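Long-range contacts in pullulanase (Klebsiella oxytoca, PDB 2YOC), which hydrolyses alpha-1,6-glucosidic linkages in pullulan and related alpha-dextrins, and is exported by a type 2 secretion system: residues 992-1000 and 1060-1068; 851-861 and 940-951. All blocks are in the same frame, centred on the assembly; numbering follows the deposited sequence.

Contact 1: 992-1000 and 1060-1068; sequences SRLDGLVVA and EAQGAGLPV. With CA (calcium ion), chain M.
A single side chain, D995, carries the one hydrogen bond of this contact: its carboxylate takes the backbone N-H of G1063 at a corner of the chain, next to L994, whose carbonyl binds a calcium ion. The setting is the C-terminal antiparallel beta-sheet of the pullulanase, strand 994-1002, followed at a shallow angle by the irregular segment 1060-1068 that comes after strand 1050-1057. G1063 N reaches D995 OD1 at 3.2 Å on the syn side of the carboxylate, 21° out of its plane, with an N-H...O angle of 150°. Beside this bond OD1 also lies 3.8 Å from Q1062 CA, while the amide end of Q1062 turns elsewhere, NE2 bonding to the carbonyls of D982 and G987. One ligand of the calcium ion is a backbone carbonyl, L994 O at 2.4 Å, and D982, S989, D991 and Q1058 complete the site. G1065 runs past D995, CA to CA 5.2 Å, and neither it nor G996 has a side chain to hold the two backbones apart. Further along, L1066 points its side chain at the strand. V998 crosses it at about a right angle, CG2 meeting L1066 CD1 at 3.8 Å, and the same CD1 lies 3.5 Å from L997 O.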
loop_
_atom_site.group_PDB
_atom_site.type_symbol
_atom_site.label_atom_id
_atom_site.label_comp_id
_atom_site.label_asym_id
_atom_site.label_seq_id
_atom_site.Cartn_x
_atom_site.Cartn_y
_atom_site.Cartn_z
ATOM N N SER B 992 18.924 20.299 31.321
ATOM C CA SER B 992 20.067 20.009 32.210
ATOM C C SER B 992 19.694 19.057 33.318
ATOM O O SER B 992 20.578 18.483 33.950
ATOM C CB SER B 992 20.603 21.292 32.833
ATOM O OG SER B 992 19.575 21.925 33.581
ATOM N N ARG B 993 18.400 18.927 33.588
ATOM C CA ARG B 993 17.883 18.072 34.634
ATOM C C ARG B 993 17.531 16.668 34.090
ATOM O O ARG B 993 17.745 15.686 34.798
ATOM C CB ARG B 993 16.701 18.800 35.323
ATOM C CG ARG B 993 15.684 17.931 36.087
ATOM C CD ARG B 993 14.549 18.762 36.671
ATOM N NE ARG B 993 13.559 19.108 35.657
ATOM C CZ ARG B 993 12.431 18.436 35.457
ATOM N NH1 ARG B 993 12.134 17.385 36.211
ATOM N NH2 ARG B 993 11.586 18.813 34.507
ATOM N N LEU B 994 17.026 16.580 32.822
ATOM C CA LEU B 994 16.583 15.312 32.190
ATOM C C LEU B 994 17.505 14.737 31.109
ATOM O O LEU B 994 18.321 15.460 30.529
ATOM C CB LEU B 994 15.126 15.397 31.657
ATOM C CG LEU B 994 14.066 15.957 32.603
ATOM C CD1 LEU B 994 12.711 15.939 31.967
ATOM C CD2 LEU B 994 14.026 15.221 33.929
ATOM N N ASP B 995 17.358 13.416 30.864
ATOM C CA ASP B 995 18.054 12.627 29.846
ATOM C C ASP B 995 17.033 12.231 28.784
ATOM O O ASP B 995 17.408 11.856 27.681
ATOM C CB ASP B 995 18.652 11.349 30.457
ATOM C CG ASP B 995 20.171 11.291 30.595
ATOM O OD1 ASP B 995 20.861 12.204 30.057
ATOM O OD2 ASP B 995 20.676 10.323 31.234
ATOM N N GLY B 996 15.753 12.313 29.140
ATOM C CA GLY B 996 14.644 11.941 28.280
ATOM C C GLY B 996 13.290 12.117 28.931
ATOM O O GLY B 996 13.202 12.358 30.138
ATOM N N LEU B 997 12.218 11.984 28.126
ATOM C CA LEU B 997 10.811 12.151 28.522
ATOM C C LEU B 997 9.898 11.068 27.991
ATOM O O LEU B 997 10.084 10.582 26.870
ATOM C CB LEU B 997 10.290 13.479 27.953
ATOM C CG LEU B 997 9.524 14.401 28.865
ATOM C CD1 LEU B 997 9.766 14.066 30.347
ATOM C CD2 LEU B 997 9.891 15.844 28.575
ATOM N N VAL B 998 8.849 10.758 28.771
ATOM C CA VAL B 998 7.796 9.815 28.374
ATOM C C VAL B 998 6.422 10.447 28.612
ATOM O O VAL B 998 6.123 10.873 29.732
ATOM C CB VAL B 998 7.900 8.383 28.978
ATOM C CG1 VAL B 998 6.733 7.517 28.538
ATOM C CG2 VAL B 998 9.207 7.712 28.592
ATOM N N VAL B 999 5.605 10.522 27.559
ATOM C CA VAL B 999 4.239 10.986 27.680
ATOM C C VAL B 999 3.362 9.738 27.500
ATOM O O VAL B 999 3.433 9.056 26.467
ATOM C CB VAL B 999 3.864 12.120 26.698
ATOM C CG1 VAL B 999 2.389 12.503 26.830
ATOM C CG2 VAL B 999 4.743 13.343 26.901
ATOM N N ALA B 1000 2.566 9.423 28.519
ATOM C CA ALA B 1000 1.668 8.289 28.439
ATOM C C ALA B 1000 0.246 8.757 28.632
ATOM O O ALA B 1000 -0.059 9.409 29.625
ATOM C CB ALA B 1000 2.044 7.227 29.456
ATOM N N GLU B 1060 25.216 12.681 36.497
ATOM C CA GLU B 1060 26.203 13.723 36.629
ATOM C C GLU B 1060 26.717 14.250 35.251
ATOM O O GLU B 1060 27.551 15.141 35.227
ATOM C CB GLU B 1060 27.302 13.221 37.609
ATOM C CG GLU B 1060 27.714 11.743 37.490
ATOM C CD GLU B 1060 26.897 10.617 38.130
ATOM O OE1 GLU B 1060 26.104 10.862 39.074
ATOM O OE2 GLU B 1060 27.055 9.467 37.662
ATOM N N ALA B 1061 26.185 13.683 34.142
ATOM C CA ALA B 1061 26.542 13.904 32.749
ATOM C C ALA B 1061 25.461 13.322 31.824
ATOM O O ALA B 1061 24.687 12.438 32.238
ATOM C CB ALA B 1061 27.859 13.219 32.456
ATOM N N GLN B 1062 25.375 13.835 30.575
ATOM C CA GLN B 1062 24.408 13.370 29.570
ATOM C C GLN B 1062 24.699 11.913 29.244
ATOM O O GLN B 1062 25.763 11.601 28.706
ATOM C CB GLN B 1062 24.530 14.190 28.297
ATOM C CG GLN B 1062 23.370 13.995 27.318
ATOM C CD GLN B 1062 23.742 14.447 25.916
ATOM O OE1 GLN B 1062 24.928 14.557 25.537
ATOM N NE2 GLN B 1062 22.735 14.696 25.099
ATOM N N GLY B 1063 23.781 11.035 29.615
ATOM C CA GLY B 1063 23.937 9.617 29.325
ATOM C C GLY B 1063 23.203 9.278 28.064
ATOM O O GLY B 1063 22.826 10.182 27.332
ATOM N N ALA B 1064 23.026 7.993 27.767
ATOM C CA ALA B 1064 22.207 7.575 26.621
ATOM C C ALA B 1064 20.800 7.623 27.192
ATOM O O ALA B 1064 20.601 7.290 28.376
ATOM C CB ALA B 1064 22.558 6.162 26.218
ATOM N N GLY B 1065 19.864 8.149 26.442
ATOM C CA GLY B 1065 18.533 8.323 27.005
ATOM C C GLY B 1065 17.556 7.333 26.450
ATOM O O GLY B 1065 17.611 6.138 26.777
ATOM N N LEU B 1066 16.674 7.841 25.577
ATOM C CA LEU B 1066 15.650 7.081 24.889
ATOM C C LEU B 1066 15.876 7.253 23.384
ATOM O O LEU B 1066 15.086 7.942 22.726
ATOM C CB LEU B 1066 14.266 7.575 25.318
ATOM C CG LEU B 1066 13.992 7.615 26.823
ATOM C CD1 LEU B 1066 12.637 8.203 27.113
ATOM C CD2 LEU B 1066 14.140 6.247 27.467
ATOM N N PRO B 1067 16.989 6.683 22.819
ATOM C CA PRO B 1067 17.253 6.842 21.386
ATOM C C PRO B 1067 16.158 6.278 20.479
ATOM O O PRO B 1067 15.579 5.211 20.777
ATOM C CB PRO B 1067 18.583 6.118 21.204
ATOM C CG PRO B 1067 18.608 5.146 22.239
ATOM C CD PRO B 1067 18.029 5.835 23.424
ATOM N N VAL B 1068 15.859 7.035 19.391
ATOM C CA VAL B 1068 14.878 6.689 18.362
ATOM C C VAL B 1068 15.370 5.469 17.565
ATOM O O VAL B 1068 16.580 5.177 17.571
ATOM C CB VAL B 1068 14.602 7.891 17.464
ATOM C CG1 VAL B 1068 14.084 9.060 18.271
ATOM C CG2 VAL B 1068 15.831 8.292 16.664
HETATM CA CA CA M . 20.151 16.325 29.166
#

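Contact 2: 851-861 and 940-951; sequences LATVMLGQGIA and LTELRKSSPLFT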
loop_
_atom_site.group_PDB
_atom_site.type_symbol
_atom_site.label_atom_id
_atom_site.label_comp_id
_atom_site.label_asym_id
_atom_site.label_seq_id
_atom_site.Cartn_x
_atom_site.Cartn_y
_atom_site.Cartn_z
ATOM N N LEU B 851 -7.508 17.025 25.409
ATOM C CA LEU B 851 -6.656 18.194 25.458
ATOM C C LEU B 851 -5.165 17.866 25.620
ATOM O O LEU B 851 -4.329 18.617 25.122
ATOM C CB LEU B 851 -7.156 19.199 26.509
ATOM C CG LEU B 851 -8.517 19.866 26.198
ATOM C CD1 LEU B 851 -9.235 20.264 27.460
ATOM C CD2 LEU B 851 -8.361 21.097 25.309
ATOM N N ALA B 852 -4.829 16.739 26.270
ATOM C CA ALA B 852 -3.433 16.338 26.508
ATOM C C ALA B 852 -2.649 16.087 25.224
ATOM O O ALA B 852 -1.442 16.356 25.178
ATOM C CB ALA B 852 -3.385 15.103 27.394
ATOM N N THR B 853 -3.352 15.594 24.177
ATOM C CA THR B 853 -2.784 15.277 22.863
ATOM C C THR B 853 -2.232 16.559 22.189
ATOM O O THR B 853 -1.220 16.507 21.503
ATOM C CB THR B 853 -3.785 14.455 22.007
ATOM O OG1 THR B 853 -4.872 15.262 21.594
ATOM C CG2 THR B 853 -4.345 13.253 22.733
ATOM N N VAL B 854 -2.877 17.705 22.446
ATOM C CA VAL B 854 -2.528 19.043 21.950
ATOM C C VAL B 854 -1.464 19.633 22.859
ATOM O O VAL B 854 -0.387 19.974 22.394
ATOM C CB VAL B 854 -3.799 19.939 21.947
ATOM C CG1 VAL B 854 -3.466 21.398 21.700
ATOM C CG2 VAL B 854 -4.847 19.430 20.953
HETATM N N MSE B 855 -1.781 19.764 24.150
HETATM C CA MSE B 855 -0.933 20.328 25.193
HETATM C C MSE B 855 0.431 19.650 25.328
HETATM O O MSE B 855 1.399 20.339 25.628
HETATM C CB MSE B 855 -1.658 20.335 26.553
HETATM C CG MSE B 855 -2.854 21.252 26.620
HETATM SE SE MSE B 855 -2.454 23.019 25.928
HETATM C CE MSE B 855 -4.066 23.950 26.460
ATOM N N LEU B 856 0.516 18.320 25.125
ATOM C CA LEU B 856 1.799 17.629 25.258
ATOM C C LEU B 856 2.493 17.257 23.923
ATOM O O LEU B 856 3.491 16.529 23.905
ATOM C CB LEU B 856 1.721 16.451 26.257
ATOM C CG LEU B 856 1.194 16.805 27.664
ATOM C CD1 LEU B 856 0.842 15.577 28.425
ATOM C CD2 LEU B 856 2.189 17.647 28.465
ATOM N N GLY B 857 2.000 17.818 22.828
ATOM C CA GLY B 857 2.556 17.556 21.508
ATOM C C GLY B 857 3.451 18.649 20.968
ATOM O O GLY B 857 3.233 19.829 21.261
ATOM N N GLN B 858 4.410 18.250 20.111
ATOM C CA GLN B 858 5.407 19.113 19.470
ATOM C C GLN B 858 4.861 20.309 18.690
ATOM O O GLN B 858 5.566 21.318 18.576
ATOM C CB GLN B 858 6.413 18.300 18.618
ATOM C CG GLN B 858 7.261 17.288 19.414
ATOM C CD GLN B 858 8.056 17.886 20.552
ATOM O OE1 GLN B 858 8.770 18.875 20.407
ATOM N NE2 GLN B 858 7.944 17.288 21.718
ATOM N N GLY B 859 3.636 20.201 18.166
ATOM C CA GLY B 859 2.998 21.283 17.416
ATOM C C GLY B 859 2.504 22.397 18.323
ATOM O O GLY B 859 2.456 22.227 19.542
ATOM N N ILE B 860 2.133 23.540 17.748
ATOM C CA ILE B 860 1.620 24.658 18.527
ATOM C C ILE B 860 0.234 24.340 19.121
ATOM O O ILE B 860 -0.667 23.890 18.426
ATOM C CB ILE B 860 1.689 25.969 17.724
ATOM C CG1 ILE B 860 3.184 26.346 17.502
ATOM C CG2 ILE B 860 0.896 27.108 18.404
ATOM C CD1 ILE B 860 3.471 27.350 16.430
ATOM N N ALA B 861 0.109 24.514 20.437
ATOM C CA ALA B 861 -1.105 24.255 21.194
ATOM C C ALA B 861 -2.065 25.413 21.062
ATOM O O ALA B 861 -1.715 26.553 21.364
ATOM C CB ALA B 861 -0.758 24.020 22.648
ATOM N N LEU B 940 -1.583 20.289 32.670
ATOM C CA LEU B 940 -1.151 20.058 31.297
ATOM C C LEU B 940 -0.288 21.180 30.735
ATOM O O LEU B 940 0.723 20.906 30.076
ATOM C CB LEU B 940 -2.376 19.817 30.398
ATOM C CG LEU B 940 -3.186 18.530 30.589
ATOM C CD1 LEU B 940 -4.330 18.483 29.605
ATOM C CD2 LEU B 940 -2.342 17.286 30.367
ATOM N N THR B 941 -0.687 22.441 30.983
ATOM C CA THR B 941 0.054 23.599 30.497
ATOM C C THR B 941 1.355 23.721 31.263
ATOM O O THR B 941 2.395 24.011 30.653
ATOM C CB THR B 941 -0.803 24.901 30.501
ATOM O OG1 THR B 941 -1.149 25.268 31.838
ATOM C CG2 THR B 941 -2.047 24.822 29.606
ATOM N N GLU B 942 1.312 23.475 32.591
ATOM C CA GLU B 942 2.503 23.529 33.453
ATOM C C GLU B 942 3.542 22.532 32.945
ATOM O O GLU B 942 4.715 22.896 32.766
ATOM C CB GLU B 942 2.155 23.297 34.935
ATOM C CG GLU B 942 1.504 24.507 35.592
ATOM C CD GLU B 942 1.202 24.418 37.075
ATOM O OE1 GLU B 942 0.091 23.967 37.450
ATOM O OE2 GLU B 942 2.063 24.869 37.863
ATOM N N LEU B 943 3.079 21.307 32.622
ATOM C CA LEU B 943 3.894 20.238 32.052
ATOM C C LEU B 943 4.593 20.684 30.759
ATOM O O LEU B 943 5.812 20.551 30.655
ATOM C CB LEU B 943 3.042 18.983 31.808
ATOM C CG LEU B 943 2.596 18.229 33.067
ATOM C CD1 LEU B 943 1.480 17.267 32.756
ATOM C CD2 LEU B 943 3.748 17.517 33.730
ATOM N N ARG B 944 3.811 21.259 29.802
ATOM C CA ARG B 944 4.260 21.789 28.501
ATOM C C ARG B 944 5.425 22.751 28.694
ATOM O O ARG B 944 6.410 22.672 27.947
ATOM C CB ARG B 944 3.082 22.478 27.792
ATOM C CG ARG B 944 3.420 23.126 26.464
ATOM C CD ARG B 944 2.191 23.415 25.648
ATOM N NE ARG B 944 2.528 23.863 24.297
ATOM C CZ ARG B 944 2.653 23.069 23.238
ATOM N NH1 ARG B 944 2.469 21.759 23.356
ATOM N NH2 ARG B 944 2.955 23.581 22.047
ATOM N N LYS B 945 5.331 23.644 29.716
ATOM C CA LYS B 945 6.400 24.590 30.014
ATOM C C LYS B 945 7.505 24.010 30.933
ATOM O O LYS B 945 8.515 24.678 31.165
ATOM C CB LYS B 945 5.846 25.952 30.503
ATOM C CG LYS B 945 4.976 25.927 31.755
ATOM C CD LYS B 945 4.584 27.330 32.187
ATOM C CE LYS B 945 5.178 27.743 33.508
ATOM N NZ LYS B 945 4.255 27.435 34.632
ATOM N N SER B 946 7.339 22.753 31.413
ATOM C CA SER B 946 8.295 22.098 32.306
ATOM C C SER B 946 9.568 21.547 31.667
ATOM O O SER B 946 10.444 21.111 32.401
ATOM C CB SER B 946 7.599 21.037 33.148
ATOM O OG SER B 946 7.627 19.749 32.560
ATOM N N SER B 947 9.677 21.519 30.322
ATOM C CA SER B 947 10.879 20.997 29.654
ATOM C C SER B 947 11.030 21.522 28.248
ATOM O O SER B 947 10.037 21.538 27.506
ATOM C CB SER B 947 10.850 19.472 29.593
ATOM O OG SER B 947 12.038 19.014 28.968
ATOM N N PRO B 948 12.268 21.840 27.794
ATOM C CA PRO B 948 12.435 22.276 26.401
ATOM C C PRO B 948 12.166 21.133 25.416
ATOM O O PRO B 948 12.000 21.398 24.214
ATOM C CB PRO B 948 13.890 22.750 26.360
ATOM C CG PRO B 948 14.577 22.033 27.412
ATOM C CD PRO B 948 13.563 21.860 28.510
ATOM N N LEU B 949 12.121 19.861 25.941
ATOM C CA LEU B 949 11.880 18.633 25.184
ATOM C C LEU B 949 10.476 18.543 24.602
ATOM O O LEU B 949 10.287 17.894 23.576
ATOM C CB LEU B 949 12.219 17.387 26.013
ATOM C CG LEU B 949 13.709 17.157 26.393
ATOM C CD1 LEU B 949 13.862 15.960 27.314
ATOM C CD2 LEU B 949 14.612 16.979 25.154
ATOM N N PHE B 950 9.500 19.196 25.239
ATOM C CA PHE B 950 8.112 19.214 24.777
ATOM C C PHE B 950 7.912 20.105 23.539
ATOM O O PHE B 950 6.949 19.904 22.781
ATOM C CB PHE B 950 7.202 19.761 25.878
ATOM C CG PHE B 950 6.906 18.769 26.959
ATOM C CD1 PHE B 950 6.111 17.657 26.705
ATOM C CD2 PHE B 950 7.415 18.941 28.242
ATOM C CE1 PHE B 950 5.820 16.741 27.719
ATOM C CE2 PHE B 950 7.135 18.012 29.248
ATOM C CZ PHE B 950 6.334 16.923 28.982
ATOM N N THR B 951 8.777 21.130 23.394
ATOM C CA THR B 951 8.693 22.164 22.363
ATOM C C THR B 951 10.017 22.310 21.601
ATOM O O THR B 951 10.687 23.347 21.694
ATOM C CB THR B 951 8.247 23.476 23.023
ATOM O OG1 THR B 951 9.237 23.860 23.995
ATOM C CG2 THR B 951 6.852 23.371 23.662
#
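R944 and the turn 855-859 form the centre of the contact, three backbone carbonyls gathered around one guanidinium. NH1 donates to M855 O and to G857 O, each at 2.9 Å and 163°; both acceptors lie in the guanidinium plane, although NH1 stands above the carbonyl plane of M855. NH2 donates to G859 O at 2.9 Å. A861 CB covers one face, 3.6 Å from CZ, and T951 CG2 the opposite one. The arginine chain leaves its helix trans to N (chi1 177°) and stays extended to NE, which carries the guanidinium across to the turn. Q858 answers from the turn, NE2 bonding to L949 O at 3.1 Å, in the carbonyl plane, while its OE1 accepts from L952 N. Around this polar core lies an apolar layer. L856 CD2 touches L943 CB and, lying beside the ring, F950 CE1; L940 CD2 rests on A852 CB at 3.8 Å, and selenomethionine M855 runs alongside T941, its CE against CG2. Helices 851-855 and 940-945 run nearly parallel, at 22° with axes 9.9 Å apart. Strand 860-864 closes the eight-stranded parallel barrel, so this is the helix-to-strand turn before the last strand of a (beta/alpha)8 barrel, packed against the barrel's closing helix, 927-945.

Overall arrangement
Both segments of contact 2 precede those of contact 1 along the chain, and the centres of the two contacts lie about 17 Å apart. Contact 2 joins helix 840-855 and the last barrel strand, 860-864, to helix 927-945, the closing helix of the (beta/alpha)8 barrel; contact 1 belongs to the C-terminal antiparallel sheet, on strand 994-1002. The two touch through F950, whose ring packs on L997 and V999, and through L949 CB, 3.8 Å from L997 CD2. S947 OG also bonds to D991, a calcium ligand of the site in contact 1. Residues 946-951, after helix 927-945, thus touch both the barrel turn and strand 994-1002.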